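Local coordinates for UDP-N-acetylglucosamine 2-epimerase (Methanocaldococcus jannaschii, PDB 4NES), which probably catalyses the reversible epimerisation at C-2 of UDP-N-acetylglucosamine to give UDP-N-acetylmannosamine, at residues A[170-175]-A[344-349]; A[294-299]-A[315-320]; A[31-36]-A[80-85]; A[72-77]-A[99-104]. One frame throughout, in Å; residues are numbered along the deposited sequence.

Contact 1 (A[170-175]-A[344-349])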
loop_
_atom_site.group_PDB
_atom_site.type_symbol
_atom_site.label_atom_id
_atom_site.label_comp_id
_atom_site.label_asym_id
_atom_site.label_seq_id
_atom_site.Cartn_x
_atom_site.Cartn_y
_atom_site.Cartn_z
ATOM N N THR A 170 0.839 -18.377 -14.782
ATOM C CA THR A 170 -0.394 -18.949 -15.345
ATOM C C THR A 170 -0.628 -18.594 -16.822
ATOM O O THR A 170 -1.451 -19.238 -17.491
ATOM C CB THR A 170 -1.650 -18.536 -14.556
ATOM O OG1 THR A 170 -1.780 -17.112 -14.592
ATOM C CG2 THR A 170 -1.581 -19.006 -13.102
ATOM N N ILE A 171 0.063 -17.583 -17.342
ATOM C CA ILE A 171 -0.082 -17.267 -18.753
ATOM C C ILE A 171 0.399 -18.427 -19.626
ATOM O O ILE A 171 -0.108 -18.615 -20.741
ATOM C CB ILE A 171 0.634 -15.951 -19.130
ATOM C CG1 ILE A 171 0.112 -15.430 -20.464
ATOM C CG2 ILE A 171 2.150 -16.127 -19.147
ATOM C CD1 ILE A 171 -1.354 -15.087 -20.432
ATOM N N VAL A 172 1.339 -19.236 -19.130
ATOM C CA VAL A 172 1.728 -20.436 -19.870
ATOM C C VAL A 172 0.542 -21.389 -19.980
ATOM O O VAL A 172 0.236 -21.863 -21.072
ATOM C CB VAL A 172 2.934 -21.169 -19.240
ATOM C CG1 VAL A 172 3.323 -22.387 -20.090
ATOM C CG2 VAL A 172 4.108 -20.236 -19.113
ATOM N N ASP A 173 -0.122 -21.666 -18.856
ATOM C CA ASP A 173 -1.330 -22.493 -18.871
ATOM C C ASP A 173 -2.328 -21.957 -19.892
ATOM O O ASP A 173 -2.883 -22.707 -20.689
ATOM C CB ASP A 173 -2.095 -22.453 -17.535
ATOM C CG ASP A 173 -1.244 -22.730 -16.302
ATOM O OD1 ASP A 173 -0.034 -22.451 -16.267
ATOM O OD2 ASP A 173 -1.851 -23.180 -15.302
ATOM N N ALA A 174 -2.590 -20.653 -19.837
ATOM C CA ALA A 174 -3.612 -20.045 -20.684
ATOM C C ALA A 174 -3.256 -20.159 -22.165
ATOM O O ALA A 174 -4.100 -20.522 -23.000
ATOM C CB ALA A 174 -3.828 -18.595 -20.301
ATOM N N THR A 175 -2.003 -19.871 -22.487
ATOM C CA THR A 175 -1.563 -19.907 -23.872
ATOM C C THR A 175 -1.596 -21.360 -24.346
ATOM O O THR A 175 -1.958 -21.639 -25.495
ATOM C CB THR A 175 -0.158 -19.263 -24.030
ATOM O OG1 THR A 175 -0.140 -17.982 -23.388
ATOM C CG2 THR A 175 0.186 -19.074 -25.487
ATOM N N TRP A 344 14.835 -20.332 -27.862
ATOM C CA TRP A 344 15.254 -19.859 -26.561
ATOM C C TRP A 344 14.521 -20.672 -25.519
ATOM O O TRP A 344 13.529 -21.324 -25.823
ATOM C CB TRP A 344 14.982 -18.356 -26.376
ATOM C CG TRP A 344 13.616 -17.882 -26.789
ATOM C CD1 TRP A 344 12.435 -18.055 -26.112
ATOM C CD2 TRP A 344 13.306 -17.097 -27.948
ATOM N NE1 TRP A 344 11.412 -17.438 -26.795
ATOM C CE2 TRP A 344 11.917 -16.856 -27.932
ATOM C CE3 TRP A 344 14.067 -16.591 -29.012
ATOM C CZ2 TRP A 344 11.274 -16.114 -28.931
ATOM C CZ3 TRP A 344 13.428 -15.862 -30.008
ATOM C CH2 TRP A 344 12.042 -15.637 -29.959
ATOM N N LYS A 345 15.031 -20.638 -24.296
ATOM C CA LYS A 345 14.404 -21.307 -23.165
ATOM C C LYS A 345 13.093 -20.625 -22.781
ATOM O O LYS A 345 12.956 -19.427 -22.987
ATOM C CB LYS A 345 15.386 -21.295 -21.993
ATOM C CG LYS A 345 14.795 -21.018 -20.622
ATOM C CD LYS A 345 15.765 -21.500 -19.553
ATOM C CE LYS A 345 15.334 -21.100 -18.159
ATOM N NZ LYS A 345 15.611 -19.670 -17.934
ATOM N N ASN A 346 12.119 -21.383 -22.272
ATOM C CA ASN A 346 10.964 -20.753 -21.624
ATOM C C ASN A 346 11.122 -20.780 -20.116
ATOM O O ASN A 346 11.131 -21.840 -19.493
ATOM C CB ASN A 346 9.605 -21.341 -22.034
ATOM C CG ASN A 346 8.425 -20.676 -21.289
ATOM O OD1 ASN A 346 8.148 -19.464 -21.443
ATOM N ND2 ASN A 346 7.728 -21.475 -20.489
ATOM N N PRO A 347 11.255 -19.594 -19.527
ATOM C CA PRO A 347 11.530 -19.404 -18.106
ATOM C C PRO A 347 10.268 -19.439 -17.253
ATOM O O PRO A 347 10.374 -19.383 -16.030
ATOM C CB PRO A 347 12.137 -18.004 -18.072
ATOM C CG PRO A 347 11.463 -17.291 -19.206
ATOM C CD PRO A 347 11.270 -18.324 -20.277
ATOM N N PHE A 348 9.096 -19.550 -17.873
ATOM C CA PHE A 348 7.859 -19.309 -17.134
ATOM C C PHE A 348 7.092 -20.544 -16.685
ATOM O O PHE A 348 5.978 -20.427 -16.164
ATOM C CB PHE A 348 6.954 -18.362 -17.923
ATOM C CG PHE A 348 7.560 -17.011 -18.155
ATOM C CD1 PHE A 348 8.025 -16.254 -17.085
ATOM C CD2 PHE A 348 7.695 -16.509 -19.442
ATOM C CE1 PHE A 348 8.595 -15.010 -17.295
ATOM C CE2 PHE A 348 8.266 -15.265 -19.660
ATOM C CZ PHE A 348 8.713 -14.516 -18.585
ATOM N N GLY A 349 7.687 -21.715 -16.864
ATOM C CA GLY A 349 7.107 -22.931 -16.330
ATOM C C GLY A 349 6.435 -23.822 -17.354
ATOM O O GLY A 349 6.453 -23.535 -18.554
#
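Val172 overlaps the loop 344-349 with both of its methyls, CG2 resting against the Phe348 backbone and CB while CG1 reaches toward Gly349. The protein has the two-domain GT-B fold. The contact packs the early part of helix 170-183 against the loop leading into the C-terminal helix 353-363. Val172 CG2 lies 3.5 Å from Phe348 O and 3.6 Å from Phe348 CB. Val172 CG1, anti to its own backbone N (chi1 -178°), comes within 3.7 Å of Gly349 O. The Phe348 ring turns away from the valine, and Pro347 CG sits 3.7 Å above the plane of that ring, over its centre. Phe348 also touches Glu313 and Thr314. No hydrogen bond joins the two segments directly, but Asp173 accepts from the backbone N atoms of Ser353 and Gly354, at the start of helix 353-363. Within helix 170-183, Thr175 OG1 is 2.7 Å from Ile171 O, which also accepts from Thr175 N on the other face of the carbonyl plane.

Contact 2 (A[294-299]-A[315-320]); sequences EACILK and VEVGAN. With UDP (uridine-5'-diphosphate), chain C.
Cys296 has SG anti to its backbone N (chi1 -178°), and this lays the sulfur against the loop after helix 313-316. There SG lies 3.9 Å from Ala319 CB and 4.3 Å from Val317 CG2. The contact is small, apolar and buried. On the same helix, Glu294 serves the nucleotide. Its CG is anti to the carbonyl carbon (chi1 -68°) and the chain runs on extended, so the carboxylate meets the ribose of UDP in a two-pronged grip. UDP O2' donates to Glu294 OE1 at 2.7 Å, and UDP O3' donates to Glu294 OE2 at 2.7 Å. Tyr271 OH also bonds to OE2. An alanine here would remove both carboxylate oxygens and would probably leave the two ribose hydroxyls without these acceptors and the sugar less firmly held. Both helices close with a Schellman motif, at Lys299 and at Gly318, each with positive phi. In the six-stranded parallel sheet of this domain, strand 302-304 lies between the two segments in sequence. The Ala319 backbone bonds to Cys302, Ala295 packs on Cys302, and helix 170-183 touches helix 289-298 through Glu294, Ile297 and Leu298.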
loop_
_atom_site.group_PDB
_atom_site.type_symbol
_atom_site.label_atom_id
_atom_site.label_comp_id
_atom_site.label_asym_id
_atom_site.label_seq_id
_atom_site.Cartn_x
_atom_site.Cartn_y
_atom_site.Cartn_z
ATOM N N GLU A 294 3.759 -13.866 -23.756
ATOM C CA GLU A 294 3.225 -14.682 -24.840
ATOM C C GLU A 294 4.159 -14.763 -26.037
ATOM O O GLU A 294 4.308 -15.828 -26.628
ATOM C CB GLU A 294 1.838 -14.185 -25.244
ATOM C CG GLU A 294 0.844 -14.436 -24.125
ATOM C CD GLU A 294 -0.449 -13.684 -24.271
ATOM O OE1 GLU A 294 -0.514 -12.708 -25.052
ATOM O OE2 GLU A 294 -1.410 -14.059 -23.573
ATOM N N ALA A 295 4.792 -13.646 -26.390
ATOM C CA ALA A 295 5.754 -13.642 -27.489
ATOM C C ALA A 295 6.861 -14.649 -27.185
ATOM O O ALA A 295 7.254 -15.443 -28.042
ATOM C CB ALA A 295 6.328 -12.244 -27.684
ATOM N N CYS A 296 7.328 -14.651 -25.941
ATOM C CA CYS A 296 8.394 -15.554 -25.549
ATOM C C CYS A 296 7.931 -17.014 -25.646
ATOM O O CYS A 296 8.625 -17.880 -26.203
ATOM C CB CYS A 296 8.850 -15.209 -24.134
ATOM S SG CYS A 296 10.214 -16.205 -23.509
ATOM N N ILE A 297 6.741 -17.278 -25.125
ATOM C CA ILE A 297 6.176 -18.620 -25.119
ATOM C C ILE A 297 5.952 -19.150 -26.534
ATOM O O ILE A 297 6.240 -20.322 -26.826
ATOM C CB ILE A 297 4.854 -18.612 -24.328
ATOM C CG1 ILE A 297 5.134 -18.329 -22.844
ATOM C CG2 ILE A 297 4.092 -19.930 -24.518
ATOM C CD1 ILE A 297 3.918 -17.826 -22.065
ATOM N N LEU A 298 5.466 -18.281 -27.415
ATOM C CA LEU A 298 5.144 -18.652 -28.788
ATOM C C LEU A 298 6.351 -18.643 -29.721
ATOM O O LEU A 298 6.216 -18.969 -30.909
ATOM C CB LEU A 298 4.074 -17.713 -29.338
ATOM C CG LEU A 298 2.732 -17.801 -28.628
ATOM C CD1 LEU A 298 1.802 -16.681 -29.085
ATOM C CD2 LEU A 298 2.098 -19.169 -28.870
ATOM N N LYS A 299 7.520 -18.285 -29.185
ATOM C CA LYS A 299 8.776 -18.230 -29.947
ATOM C C LYS A 299 8.715 -17.212 -31.089
ATOM O O LYS A 299 9.186 -17.467 -32.205
ATOM C CB LYS A 299 9.164 -19.603 -30.510
ATOM C CG LYS A 299 9.145 -20.721 -29.504
ATOM C CD LYS A 299 10.150 -20.523 -28.395
ATOM C CE LYS A 299 10.061 -21.698 -27.418
ATOM N NZ LYS A 299 10.900 -21.506 -26.213
ATOM N N VAL A 315 14.326 -10.879 -21.816
ATOM C CA VAL A 315 15.515 -10.275 -22.386
ATOM C C VAL A 315 16.707 -11.191 -22.136
ATOM O O VAL A 315 17.525 -11.407 -23.032
ATOM C CB VAL A 315 15.782 -8.875 -21.790
ATOM C CG1 VAL A 315 17.077 -8.295 -22.333
ATOM C CG2 VAL A 315 14.618 -7.932 -22.098
ATOM N N GLU A 316 16.763 -11.763 -20.930
ATOM C CA GLU A 316 17.862 -12.636 -20.511
ATOM C C GLU A 316 18.006 -13.869 -21.438
ATOM O O GLU A 316 19.121 -14.236 -21.805
ATOM C CB GLU A 316 17.756 -13.003 -18.997
ATOM C CG GLU A 316 17.694 -11.765 -18.007
ATOM C CD GLU A 316 17.885 -12.083 -16.490
ATOM O OE1 GLU A 316 19.029 -12.384 -16.105
ATOM O OE2 GLU A 316 16.905 -12.015 -15.678
ATOM N N VAL A 317 16.889 -14.465 -21.864
ATOM C CA VAL A 317 16.946 -15.646 -22.742
ATOM C C VAL A 317 17.071 -15.303 -24.232
ATOM O O VAL A 317 17.255 -16.198 -25.062
ATOM C CB VAL A 317 15.750 -16.621 -22.523
ATOM C CG1 VAL A 317 15.653 -17.026 -21.066
ATOM C CG2 VAL A 317 14.436 -16.008 -23.006
ATOM N N GLY A 318 16.959 -14.016 -24.569
ATOM C CA GLY A 318 17.200 -13.533 -25.922
ATOM C C GLY A 318 15.949 -13.307 -26.758
ATOM O O GLY A 318 16.029 -13.000 -27.956
ATOM N N ALA A 319 14.795 -13.444 -26.122
ATOM C CA ALA A 319 13.512 -13.400 -26.815
ATOM C C ALA A 319 13.014 -11.970 -27.031
ATOM O O ALA A 319 12.108 -11.755 -27.828
ATOM C CB ALA A 319 12.475 -14.211 -26.046
ATOM N N ASN A 320 13.615 -11.003 -26.333
ATOM C CA ASN A 320 13.039 -9.664 -26.181
ATOM C C ASN A 320 14.175 -8.662 -26.081
ATOM O O ASN A 320 15.273 -9.003 -25.632
ATOM C CB ASN A 320 12.182 -9.644 -24.906
ATOM C CG ASN A 320 11.317 -8.381 -24.749
ATOM O OD1 ASN A 320 11.126 -7.593 -25.683
ATOM N ND2 ASN A 320 10.759 -8.217 -23.551
HETATM N N1 UDP C . -4.958 -9.445 -25.636
HETATM C C2 UDP C . -6.100 -9.848 -26.242
HETATM N N3 UDP C . -6.597 -9.135 -27.276
HETATM C C4 UDP C . -5.998 -8.016 -27.738
HETATM C C5 UDP C . -4.816 -7.567 -27.134
HETATM C C6 UDP C . -4.322 -8.315 -26.060
HETATM O O2 UDP C . -6.687 -10.862 -25.857
HETATM O O4 UDP C . -6.557 -7.314 -28.802
HETATM C "C1'" UDP C . -4.392 -10.152 -24.473
HETATM C "C2'" UDP C . -3.059 -10.680 -24.579
HETATM O "O2'" UDP C . -3.064 -11.901 -25.286
HETATM C "C3'" UDP C . -2.626 -10.781 -23.179
HETATM C "C4'" UDP C . -3.367 -9.726 -22.503
HETATM O "O4'" UDP C . -4.268 -9.182 -23.435
HETATM O "O3'" UDP C . -2.920 -12.012 -22.577
HETATM C "C5'" UDP C . -2.511 -8.602 -22.027
HETATM O "O5'" UDP C . -3.274 -7.547 -21.496
HETATM P PA UDP C . -2.823 -6.031 -21.594
HETATM O O1A UDP C . -4.064 -5.189 -21.800
HETATM O O2A UDP C . -1.824 -5.880 -22.721
HETATM O O3A UDP C . -2.216 -5.607 -20.202
HETATM P PB UDP C . -0.865 -5.890 -19.457
HETATM O O1B UDP C . -0.446 -7.337 -19.671
HETATM O O2B UDP C . 0.174 -4.916 -19.951
HETATM O O3B UDP C . -1.227 -5.606 -18.026
#

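Contact 3 (A[31-36]-A[80-85]); sequences HIIHTN and KVLLKE
This contact belongs to the Rossmann-like domain that carries the seven-stranded parallel sheet of the GT-B fold. It packs the C-terminal end of helix 67-85 onto a face of the sheet at strand 30-34. Ile33 carries the strand side alone. Its CG1 is anti to the carbonyl carbon (chi1 -60°) and the chain stays extended to CD1, so that this methyl reaches the helix. Ile33 CD1 lies 3.5 Å from Val81 CG1 and 3.8 Å from Leu82 CD2, touching two successive residues of the helix at once. Ile33 and Val81 run alongside each other in opposing directions, and Ile33 CG1 is also near Val81 CG1, at 4.0 Å. Leu82 meets the isoleucine at a slant and with one branch, CD2. All three side chains are buried, and no hydrogen bond crosses between the segments. His34, next along the strand, points to the other face of the sheet. Its ND1 accepts from Asn36 N at 2.9 Å, with the donor 37° out of the ring plane, and its NE2 is bonded to Asp44 OD1. Both ring nitrogens thus have partners. Around the contact, the Ile33 backbone bonds to Ile5 and Leu7 of strand 3-7, Val81 touches Tyr58 of strand 58-59, and Glu85 near the helix end forms a salt bridge with Lys2. Leu82 packs further on Pro87 and Leu109.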
loop_
_atom_site.group_PDB
_atom_site.type_symbol
_atom_site.label_atom_id
_atom_site.label_comp_id
_atom_site.label_asym_id
_atom_site.label_seq_id
_atom_site.Cartn_x
_atom_site.Cartn_y
_atom_site.Cartn_z
ATOM N N HIS A 31 -16.222 -17.706 -5.583
ATOM C CA HIS A 31 -16.938 -16.853 -6.515
ATOM C C HIS A 31 -16.053 -15.696 -6.928
ATOM O O HIS A 31 -14.978 -15.493 -6.352
ATOM C CB HIS A 31 -18.256 -16.340 -5.911
ATOM C CG HIS A 31 -19.378 -17.338 -5.969
ATOM N ND1 HIS A 31 -19.745 -18.108 -4.897
ATOM C CD2 HIS A 31 -20.197 -17.697 -6.996
ATOM C CE1 HIS A 31 -20.751 -18.902 -5.244
ATOM N NE2 HIS A 31 -21.036 -18.669 -6.510
ATOM N N ILE A 32 -16.516 -14.944 -7.920
ATOM C CA ILE A 32 -15.762 -13.832 -8.476
ATOM C C ILE A 32 -16.438 -12.524 -8.109
ATOM O O ILE A 32 -17.662 -12.362 -8.258
ATOM C CB ILE A 32 -15.681 -13.922 -10.014
ATOM C CG1 ILE A 32 -14.989 -15.221 -10.440
ATOM C CG2 ILE A 32 -14.980 -12.696 -10.596
ATOM C CD1 ILE A 32 -15.077 -15.493 -11.935
ATOM N N ILE A 33 -15.624 -11.590 -7.628
ATOM C CA ILE A 33 -16.016 -10.198 -7.472
ATOM C C ILE A 33 -15.336 -9.412 -8.591
ATOM O O ILE A 33 -14.106 -9.361 -8.680
ATOM C CB ILE A 33 -15.561 -9.625 -6.115
ATOM C CG1 ILE A 33 -16.180 -10.407 -4.947
ATOM C CG2 ILE A 33 -15.901 -8.135 -6.029
ATOM C CD1 ILE A 33 -15.554 -10.051 -3.605
ATOM N N HIS A 34 -16.143 -8.813 -9.459
ATOM C CA HIS A 34 -15.639 -8.037 -10.585
ATOM C C HIS A 34 -15.790 -6.550 -10.241
ATOM O O HIS A 34 -16.893 -6.095 -9.940
ATOM C CB HIS A 34 -16.471 -8.388 -11.824
ATOM C CG HIS A 34 -15.829 -8.054 -13.137
ATOM N ND1 HIS A 34 -14.953 -6.995 -13.307
ATOM C CD2 HIS A 34 -15.959 -8.622 -14.356
ATOM C CE1 HIS A 34 -14.565 -6.943 -14.565
ATOM N NE2 HIS A 34 -15.165 -7.920 -15.230
ATOM N N THR A 35 -14.696 -5.790 -10.261
ATOM C CA THR A 35 -14.805 -4.353 -10.015
ATOM C C THR A 35 -15.360 -3.624 -11.227
ATOM O O THR A 35 -15.769 -2.459 -11.127
ATOM C CB THR A 35 -13.450 -3.717 -9.688
ATOM O OG1 THR A 35 -12.568 -3.934 -10.799
ATOM C CG2 THR A 35 -12.863 -4.319 -8.423
ATOM N N ASN A 36 -15.333 -4.296 -12.376
ATOM C CA ASN A 36 -15.726 -3.698 -13.644
ATOM C C ASN A 36 -14.880 -2.474 -13.950
ATOM O O ASN A 36 -15.372 -1.504 -14.524
ATOM C CB ASN A 36 -17.225 -3.367 -13.678
ATOM C CG ASN A 36 -18.084 -4.512 -13.176
ATOM O OD1 ASN A 36 -18.697 -4.405 -12.120
ATOM N ND2 ASN A 36 -18.134 -5.615 -13.928
ATOM N N LYS A 80 -17.659 -3.627 1.358
ATOM C CA LYS A 80 -19.054 -3.988 1.596
ATOM C C LYS A 80 -19.303 -5.464 1.286
ATOM O O LYS A 80 -19.950 -6.173 2.068
ATOM C CB LYS A 80 -19.984 -3.121 0.755
ATOM C CG LYS A 80 -20.070 -1.673 1.208
ATOM C CD LYS A 80 -20.933 -0.870 0.236
ATOM C CE LYS A 80 -20.985 0.597 0.609
ATOM N NZ LYS A 80 -21.716 1.382 -0.428
ATOM N N VAL A 81 -18.767 -5.934 0.164
ATOM C CA VAL A 81 -18.911 -7.333 -0.205
ATOM C C VAL A 81 -18.180 -8.264 0.754
ATOM O O VAL A 81 -18.750 -9.261 1.201
ATOM C CB VAL A 81 -18.424 -7.591 -1.632
ATOM C CG1 VAL A 81 -18.534 -9.078 -1.948
ATOM C CG2 VAL A 81 -19.235 -6.770 -2.625
ATOM N N LEU A 82 -16.934 -7.939 1.093
ATOM C CA LEU A 82 -16.153 -8.833 1.949
ATOM C C LEU A 82 -16.685 -8.904 3.380
ATOM O O LEU A 82 -16.577 -9.950 4.028
ATOM C CB LEU A 82 -14.661 -8.481 1.930
ATOM C CG LEU A 82 -13.970 -8.626 0.568
ATOM C CD1 LEU A 82 -12.484 -8.346 0.701
ATOM C CD2 LEU A 82 -14.211 -10.003 -0.052
ATOM N N LEU A 83 -17.259 -7.807 3.872
ATOM C CA LEU A 83 -17.919 -7.817 5.180
ATOM C C LEU A 83 -19.147 -8.726 5.204
ATOM O O LEU A 83 -19.478 -9.303 6.244
ATOM C CB LEU A 83 -18.319 -6.400 5.590
ATOM C CG LEU A 83 -17.175 -5.522 6.097
ATOM C CD1 LEU A 83 -17.638 -4.085 6.275
ATOM C CD2 LEU A 83 -16.615 -6.066 7.403
ATOM N N LYS A 84 -19.823 -8.841 4.065
ATOM C CA LYS A 84 -20.999 -9.689 3.959
ATOM C C LYS A 84 -20.621 -11.145 3.755
ATOM O O LYS A 84 -21.131 -12.028 4.451
ATOM C CB LYS A 84 -21.883 -9.231 2.808
ATOM C CG LYS A 84 -23.006 -10.199 2.512
ATOM C CD LYS A 84 -23.792 -9.769 1.291
ATOM C CE LYS A 84 -24.978 -10.682 1.065
ATOM N NZ LYS A 84 -25.821 -10.204 -0.059
ATOM N N GLU A 85 -19.721 -11.393 2.808
ATOM C CA GLU A 85 -19.400 -12.754 2.388
ATOM C C GLU A 85 -18.349 -13.444 3.245
ATOM O O GLU A 85 -18.322 -14.670 3.333
ATOM C CB GLU A 85 -18.990 -12.776 0.908
ATOM C CG GLU A 85 -20.109 -12.377 -0.046
ATOM C CD GLU A 85 -21.306 -13.327 -0.022
ATOM O OE1 GLU A 85 -21.199 -14.443 0.536
ATOM O OE2 GLU A 85 -22.360 -12.952 -0.573
#

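Contact 4 (A[72-77]-A[99-104])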
loop_
_atom_site.group_PDB
_atom_site.type_symbol
_atom_site.label_atom_id
_atom_site.label_comp_id
_atom_site.label_asym_id
_atom_site.label_seq_id
_atom_site.Cartn_x
_atom_site.Cartn_y
_atom_site.Cartn_z
ATOM N N GLY A 72 -10.262 4.487 -4.473
ATOM C CA GLY A 72 -11.103 4.802 -3.327
ATOM C C GLY A 72 -12.488 4.177 -3.390
ATOM O O GLY A 72 -12.954 3.568 -2.422
ATOM N N LYS A 73 -13.151 4.314 -4.535
ATOM C CA LYS A 73 -14.440 3.666 -4.732
ATOM C C LYS A 73 -14.312 2.148 -4.580
ATOM O O LYS A 73 -15.188 1.490 -4.009
ATOM C CB LYS A 73 -14.993 4.003 -6.113
ATOM C CG LYS A 73 -15.431 5.452 -6.298
ATOM C CD LYS A 73 -15.764 5.665 -7.769
ATOM C CE LYS A 73 -16.128 7.092 -8.107
ATOM N NZ LYS A 73 -16.536 7.162 -9.544
HETATM N N MSE A 74 -13.221 1.587 -5.093
HETATM C CA MSE A 74 -12.985 0.155 -4.954
HETATM C C MSE A 74 -12.845 -0.277 -3.498
HETATM O O MSE A 74 -13.395 -1.303 -3.114
HETATM C CB MSE A 74 -11.750 -0.284 -5.745
HETATM C CG MSE A 74 -11.905 -0.226 -7.243
HETATM SE SE MSE A 74 -10.200 -0.479 -8.157
HETATM C CE MSE A 74 -10.922 -0.548 -9.958
ATOM N N LEU A 75 -12.114 0.488 -2.685
ATOM C CA LEU A 75 -11.982 0.143 -1.266
ATOM C C LEU A 75 -13.345 0.132 -0.591
ATOM O O LEU A 75 -13.664 -0.785 0.170
ATOM C CB LEU A 75 -11.076 1.128 -0.516
ATOM C CG LEU A 75 -9.609 1.221 -0.933
ATOM C CD1 LEU A 75 -8.850 2.182 -0.018
ATOM C CD2 LEU A 75 -8.952 -0.145 -0.917
ATOM N N ILE A 76 -14.149 1.156 -0.859
ATOM C CA ILE A 76 -15.485 1.225 -0.270
ATOM C C ILE A 76 -16.358 0.043 -0.684
ATOM O O ILE A 76 -16.968 -0.617 0.163
ATOM C CB ILE A 76 -16.189 2.547 -0.636
ATOM C CG1 ILE A 76 -15.423 3.725 -0.040
ATOM C CG2 ILE A 76 -17.626 2.552 -0.134
ATOM C CD1 ILE A 76 -15.686 5.030 -0.752
ATOM N N GLU A 77 -16.407 -0.233 -1.979
ATOM C CA GLU A 77 -17.346 -1.225 -2.487
ATOM C C GLU A 77 -16.888 -2.661 -2.279
ATOM O O GLU A 77 -17.710 -3.532 -1.994
ATOM C CB GLU A 77 -17.657 -0.973 -3.964
ATOM C CG GLU A 77 -18.357 0.354 -4.214
ATOM C CD GLU A 77 -19.663 0.482 -3.458
ATOM O OE1 GLU A 77 -20.443 -0.489 -3.445
ATOM O OE2 GLU A 77 -19.916 1.563 -2.891
ATOM N N VAL A 99 -6.221 -4.904 -8.146
ATOM C CA VAL A 99 -5.402 -5.789 -7.321
ATOM C C VAL A 99 -5.057 -5.124 -5.991
ATOM O O VAL A 99 -5.225 -5.713 -4.920
ATOM C CB VAL A 99 -4.104 -6.170 -8.055
ATOM C CG1 VAL A 99 -3.143 -6.908 -7.131
ATOM C CG2 VAL A 99 -4.433 -6.991 -9.283
ATOM N N LEU A 100 -4.563 -3.896 -6.061
ATOM C CA LEU A 100 -4.198 -3.178 -4.849
ATOM C C LEU A 100 -5.407 -2.977 -3.944
ATOM O O LEU A 100 -5.326 -3.203 -2.742
ATOM C CB LEU A 100 -3.569 -1.830 -5.186
ATOM C CG LEU A 100 -3.253 -0.964 -3.966
ATOM C CD1 LEU A 100 -2.208 -1.644 -3.097
ATOM C CD2 LEU A 100 -2.784 0.440 -4.384
ATOM N N ALA A 101 -6.537 -2.580 -4.520
ATOM C CA ALA A 101 -7.722 -2.303 -3.712
ATOM C C ALA A 101 -8.200 -3.578 -3.024
ATOM O O ALA A 101 -8.520 -3.572 -1.836
ATOM C CB ALA A 101 -8.825 -1.695 -4.558
ATOM N N GLY A 102 -8.242 -4.677 -3.771
ATOM C CA GLY A 102 -8.664 -5.936 -3.185
ATOM C C GLY A 102 -7.769 -6.356 -2.037
ATOM O O GLY A 102 -8.257 -6.786 -0.983
ATOM N N ALA A 103 -6.457 -6.259 -2.243
ATOM C CA ALA A 103 -5.490 -6.649 -1.211
ATOM C C ALA A 103 -5.567 -5.761 0.028
ATOM O O ALA A 103 -5.496 -6.255 1.158
ATOM C CB ALA A 103 -4.072 -6.644 -1.778
ATOM N N LEU A 104 -5.695 -4.458 -0.188
ATOM C CA LEU A 104 -5.753 -3.521 0.915
ATOM C C LEU A 104 -7.014 -3.719 1.755
ATOM O O LEU A 104 -6.951 -3.668 2.984
ATOM C CB LEU A 104 -5.658 -2.092 0.397
ATOM C CG LEU A 104 -5.589 -1.020 1.481
ATOM C CD1 LEU A 104 -4.541 -1.370 2.540
ATOM C CD2 LEU A 104 -5.259 0.310 0.831
#
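Ala101 is the small residue at the centre of this helix pair, met by Met74 and Leu75. Ala101 CB lies 3.5 Å from Met74 CB, tighter than usual van der Waals contact. Met74 is modelled as selenomethionine, and its SE, in place of sulfur, is 4.0 Å from Ala101 CB. Leu75 reaches across with CD2, which comes within 3.6 Å of Ala101 O and 4.0 Å of Ala101 CB. That branch also lies 4.0 Å from Leu104 CB, one helical turn further on. Leu104 has CG anti to its backbone N (chi1 -175°), which sets its CD2 methyl against both methyls of Leu75. The helix segments 72-77 and 99-104 run in roughly the same direction, crossing at -37° with axes 8.8 Å apart at the closest point. Strand 89-93 links the two helices in the chain. Farther out, the end of Met74 leads away from segment 99-104, and its side chain packs on Thr35, Gln37, Ile62 and Thr98. Leu75 packs also on Val105 and on Gly68 of the second subunit. Leu100 and Leu104 meet Leu104 and Leu100 of that subunit, so the helix pair takes part in the homodimer interface. The four touching residues are buried, and no hydrogen bond crosses between the segments. The contact therefore rests on closely fitted apolar side chains, with a mere methyl where the helices come nearest.

In the fold
The contacts form two touching pairs. Contacts 1 and 2 have centres about 10 Å apart, and Trp344 joins them: its O lies 2.7 Å from Lys299 NZ and its NE1 2.9 Å from Cys296 O, both probable hydrogen bonds. Contacts 3 and 4, also about 10 Å between centres, share helix 67-85 and meet where Thr35 OG1 is 3.9 Å from Met74 CE. Centres of contacts 2 and 4 are about 33 Å apart, on opposite sides of the chain's centre. Three of the contacts lie near bound nucleotide: Glu294 of contact 2 binds UDP directly, the Val172 side chain is about 11 Å from UDP, and that of Met74 about 7 Å from UDP-N-acetylglucosamine.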